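Local coordinates for translocator protein bipD (Burkholderia pseudomallei, PDB 3NFT) that is required for invasion of epithelial cells and survival inside host cells, and probably regulates type III secretion of the effectors BipB and BipC, at residues 183-186 and 187-191; 214-217 and 218-222. One frame throughout, in Å; residues are numbered along the deposited sequence.

Both contacts are local, each a single unbroken run of chain, and both belong to the part of the chain shared with other type III secretion tip proteins. Contact 1 comes first, at the C-terminal end of helix 177-189; contact 2 follows as the hairpin formed by strands 213-215 and 220-223 with its tight turn. Their centres lie 20 Å apart and their nearest atoms about 7 Å, without touching. Helix 177-189 packs on the long helix 121-160. From contact 1 the chain runs on into strand 193-195, which the hairpin of contact 2 later joins through its strand 220-223, so the two lie in one helix-and-strand region of the protein.

Contact 1 (183-186 and 187-191)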
loop_
_atom_site.group_PDB
_atom_site.type_symbol
_atom_site.label_atom_id
_atom_site.label_comp_id
_atom_site.label_asym_id
_atom_site.label_seq_id
_atom_site.Cartn_x
_atom_site.Cartn_y
_atom_site.Cartn_z
ATOM N N LEU A 183 -25.713 -32.078 28.049
ATOM C CA LEU A 183 -25.031 -30.802 28.286
ATOM C C LEU A 183 -24.001 -30.514 27.194
ATOM O O LEU A 183 -23.932 -29.408 26.665
ATOM C CB LEU A 183 -24.372 -30.791 29.678
ATOM C CG LEU A 183 -25.277 -30.731 30.889
ATOM C CD1 LEU A 183 -24.454 -30.966 32.173
ATOM C CD2 LEU A 183 -25.959 -29.377 30.967
ATOM N N ILE A 184 -23.192 -31.515 26.857
ATOM C CA ILE A 184 -22.188 -31.360 25.822
ATOM C C ILE A 184 -22.826 -31.094 24.471
ATOM O O ILE A 184 -22.356 -30.265 23.706
ATOM C CB ILE A 184 -21.189 -32.531 25.791
ATOM C CG1 ILE A 184 -20.403 -32.586 27.122
ATOM C CG2 ILE A 184 -20.211 -32.399 24.605
ATOM C CD1 ILE A 184 -19.592 -33.799 27.347
ATOM N N GLN A 185 -23.889 -31.822 24.141
ATOM C CA GLN A 185 -24.535 -31.594 22.882
ATOM C C GLN A 185 -25.084 -30.179 22.763
ATOM O O GLN A 185 -25.064 -29.574 21.678
ATOM C CB GLN A 185 -25.635 -32.644 22.694
ATOM C CG GLN A 185 -26.212 -32.652 21.269
ATOM C CD GLN A 185 -25.194 -33.088 20.231
ATOM O OE1 GLN A 185 -24.564 -34.145 20.372
ATOM N NE2 GLN A 185 -25.003 -32.261 19.187
ATOM N N GLN A 186 -25.550 -29.622 23.880
ATOM C CA GLN A 186 -26.028 -28.228 23.922
ATOM C C GLN A 186 -24.923 -27.249 23.507
ATOM O O GLN A 186 -25.142 -26.299 22.780
ATOM C CB GLN A 186 -26.558 -27.947 25.306
ATOM C CG GLN A 186 -27.301 -26.693 25.522
ATOM C CD GLN A 186 -28.035 -26.697 26.872
ATOM O OE1 GLN A 186 -27.438 -26.931 27.941
ATOM N NE2 GLN A 186 -29.345 -26.437 26.823
ATOM N N VAL A 187 -23.704 -27.510 23.951
ATOM C CA VAL A 187 -22.581 -26.720 23.497
ATOM C C VAL A 187 -22.326 -26.888 22.000
ATOM O O VAL A 187 -22.133 -25.935 21.286
ATOM C CB VAL A 187 -21.310 -27.055 24.314
ATOM C CG1 VAL A 187 -20.095 -26.288 23.755
ATOM C CG2 VAL A 187 -21.579 -26.753 25.800
ATOM N N ILE A 188 -22.289 -28.119 21.533
ATOM C CA ILE A 188 -22.023 -28.387 20.118
ATOM C C ILE A 188 -23.065 -27.660 19.256
ATOM O O ILE A 188 -22.734 -27.048 18.225
ATOM C CB ILE A 188 -22.044 -29.919 19.840
ATOM C CG1 ILE A 188 -20.868 -30.637 20.505
ATOM C CG2 ILE A 188 -22.059 -30.203 18.307
ATOM C CD1 ILE A 188 -20.900 -32.163 20.391
ATOM N N ASP A 189 -24.313 -27.721 19.699
ATOM C CA ASP A 189 -25.419 -27.128 18.947
ATOM C C ASP A 189 -25.397 -25.626 18.874
ATOM O O ASP A 189 -26.041 -25.035 18.016
ATOM C CB ASP A 189 -26.770 -27.554 19.535
ATOM C CG ASP A 189 -27.087 -29.005 19.263
ATOM O OD1 ASP A 189 -27.988 -29.523 19.926
ATOM O OD2 ASP A 189 -26.409 -29.637 18.428
ATOM N N HIS A 190 -24.652 -24.975 19.763
ATOM C CA HIS A 190 -24.661 -23.527 19.797
ATOM C C HIS A 190 -23.289 -22.909 19.635
ATOM O O HIS A 190 -23.059 -21.760 20.031
ATOM C CB HIS A 190 -25.357 -23.066 21.066
ATOM C CG HIS A 190 -26.786 -23.514 21.143
ATOM N ND1 HIS A 190 -27.812 -22.833 20.519
ATOM C CD2 HIS A 190 -27.358 -24.574 21.757
ATOM C CE1 HIS A 190 -28.956 -23.455 20.753
ATOM N NE2 HIS A 190 -28.710 -24.512 21.503
ATOM N N LEU A 191 -22.391 -23.636 18.982
ATOM C CA LEU A 191 -21.062 -23.096 18.738
ATOM C C LEU A 191 -21.139 -21.775 17.965
ATOM O O LEU A 191 -21.910 -21.639 17.003
ATOM C CB LEU A 191 -20.180 -24.097 17.991
ATOM C CG LEU A 191 -19.775 -25.320 18.814
ATOM C CD1 LEU A 191 -19.125 -26.380 17.920
ATOM C CD2 LEU A 191 -18.850 -24.926 19.989
#
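Gln185 reaches one turn forward along helix 177-189 to grip Asp189, by backbone and side chain at once. From CB its chain first runs with CG anti to the backbone N (chi1 -169°), which carries it toward the C-terminal end of the helix; Gln185 CG comes 3.8 Å from Asp189 OD1. A bend at chi2 then swings the amide round. At the tip, Gln185 NE2 donates to Asp189 OD2 at 3.1 Å with a nearly straight N-H (164°). The acceptor lies in the amide plane, yet the amide meets OD2 from above the carboxylate plane, the two planes being 46° apart. Gln185 NE2 also rests 3.7 Å from CG2 of Ile188, while OE1, on the other branch, accepts a hydrogen bond from Arg232.

Beneath this bridge Asp189 N donates to Gln185 O at 2.8 Å, and Ile188 N to Ile184 O at 3.1 Å. On the inward side Ile184 CG2 and Ile188 CD1 approach to 4.3 Å; these branched apolar residues suit a surface on which Arg232, Leu228 and Ile229 of helix 226-233 pack, while Val187 touches Val157 of helix 121-160. His190 sets its ring edge against the chain, with His190 CD2 3.0 Å from Gln186 O and that oxygen in the ring plane.

Glutamine suits position 185 because it can donate a hydrogen bond to Asp189 through NE2 and accept one from Arg232 through OE1. These two bonds hold the amide in one orientation, and the nearby guanidinium would probably polarise it, strengthening NE2 as a donor to the carboxylate.

Contact 2 (214-217 and 218-222); sequences SISD and SGVVT
Ser216 and Val220 are joined twice, by main chain and by hydroxyl. Ser216 N donates to Val220 O at 2.9 Å, and Val220 N returns a bond to Ser216 OG at 3.1 Å. That hydroxyl also pairs with Ser218 OG, 3.0 Å from Ser216 OG, so one small oxygen ties together both sides of the turn. The torsion of Ser216 (chi1 80°) places OG between its own N and carbonyl carbon, swung across toward the returning chain; serine suits the site because its short arm puts a hydroxyl right against the backbone.

The turn is closed by Gly219 N on Ser216 O at 3.0 Å, the donor standing well above the carbonyl plane. Glycine fits here since, at its positive phi (85°), a CB would press against the preceding carbonyl oxygen. Asp217 OD2, at the outer corner, forms a salt bridge with Arg206.

Farther along, Ser214 and Thr222 form a hydrogen-bonded pair: Ser214 N gives to Thr222 O and Thr222 N to Ser214 O, both at 2.9 Å. Between that pair and the turn, Ile215 and Val221 are non-hydrogen-bonded and turn to the opposite face. Ile215 CG2 and Val221 CG2 lie side by side, 4.1 Å apart, and these beta-branched residues suit extended strands. Ile202, Trp205 and Leu209 of helix 202-209 touch Ile215, while Leu196 touches both members of the pair.

The type I turn from Ser216 to Gly219, with Gly219 at the bulge position, makes a 3:5 beta hairpin of the type I plus G1 bulge kind. It supplies two strands of a three-stranded antiparallel sheet, in which 220-223 lies between 213-215 and 193-195.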
loop_
_atom_site.group_PDB
_atom_site.type_symbol
_atom_site.label_atom_id
_atom_site.label_comp_id
_atom_site.label_asym_id
_atom_site.label_seq_id
_atom_site.Cartn_x
_atom_site.Cartn_y
_atom_site.Cartn_z
ATOM N N SER A 214 -13.040 -24.315 10.556
ATOM C CA SER A 214 -13.264 -24.429 9.136
ATOM C C SER A 214 -13.705 -23.077 8.642
ATOM O O SER A 214 -14.389 -22.349 9.360
ATOM C CB SER A 214 -14.350 -25.479 8.874
ATOM O OG SER A 214 -13.883 -26.743 9.265
ATOM N N ILE A 215 -13.292 -22.716 7.432
ATOM C CA ILE A 215 -13.693 -21.453 6.835
ATOM C C ILE A 215 -14.316 -21.736 5.482
ATOM O O ILE A 215 -13.713 -22.405 4.634
ATOM C CB ILE A 215 -12.517 -20.475 6.650
ATOM C CG1 ILE A 215 -11.672 -20.439 7.917
ATOM C CG2 ILE A 215 -13.036 -19.078 6.314
ATOM C CD1 ILE A 215 -10.517 -19.445 7.846
ATOM N N SER A 216 -15.515 -21.221 5.297
ATOM C CA SER A 216 -16.235 -21.393 4.027
ATOM C C SER A 216 -15.686 -20.441 2.974
ATOM O O SER A 216 -14.979 -19.502 3.287
ATOM C CB SER A 216 -17.725 -21.160 4.261
ATOM O OG SER A 216 -18.079 -19.795 4.319
ATOM N N ASP A 217 -16.047 -20.655 1.701
ATOM C CA ASP A 217 -15.597 -19.751 0.657
ATOM C C ASP A 217 -16.170 -18.336 0.835
ATOM O O ASP A 217 -15.603 -17.377 0.319
ATOM C CB ASP A 217 -15.963 -20.303 -0.736
ATOM C CG ASP A 217 -15.214 -21.586 -1.081
ATOM O OD1 ASP A 217 -15.660 -22.312 -2.010
ATOM O OD2 ASP A 217 -14.166 -21.879 -0.466
ATOM N N SER A 218 -17.266 -18.195 1.579
ATOM C CA SER A 218 -17.822 -16.876 1.870
ATOM C C SER A 218 -17.290 -16.232 3.154
ATOM O O SER A 218 -17.761 -15.173 3.551
ATOM C CB SER A 218 -19.346 -16.942 1.930
ATOM O OG SER A 218 -19.799 -17.834 2.929
ATOM N N GLY A 219 -16.295 -16.858 3.779
ATOM C CA GLY A 219 -15.650 -16.298 4.960
ATOM C C GLY A 219 -16.320 -16.581 6.290
ATOM O O GLY A 219 -16.030 -15.892 7.298
ATOM N N VAL A 220 -17.189 -17.594 6.332
ATOM C CA VAL A 220 -17.804 -18.000 7.562
ATOM C C VAL A 220 -16.863 -18.981 8.262
ATOM O O VAL A 220 -16.516 -20.037 7.714
ATOM C CB VAL A 220 -19.188 -18.662 7.347
ATOM C CG1 VAL A 220 -19.751 -19.162 8.668
ATOM C CG2 VAL A 220 -20.164 -17.665 6.670
ATOM N N VAL A 221 -16.460 -18.614 9.469
ATOM C CA VAL A 221 -15.619 -19.436 10.302
ATOM C C VAL A 221 -16.479 -20.186 11.305
ATOM O O VAL A 221 -17.243 -19.574 12.063
ATOM C CB VAL A 221 -14.586 -18.594 11.057
ATOM C CG1 VAL A 221 -13.647 -19.514 11.815
ATOM C CG2 VAL A 221 -13.810 -17.700 10.085
ATOM N N THR A 222 -16.349 -21.509 11.303
ATOM C CA THR A 222 -17.021 -22.379 12.260
ATOM C C THR A 222 -15.961 -23.159 13.050
ATOM O O THR A 222 -14.837 -23.373 12.581
ATOM C CB THR A 222 -17.974 -23.371 11.560
ATOM O OG1 THR A 222 -17.253 -24.085 10.565
ATOM C CG2 THR A 222 -19.152 -22.638 10.921
#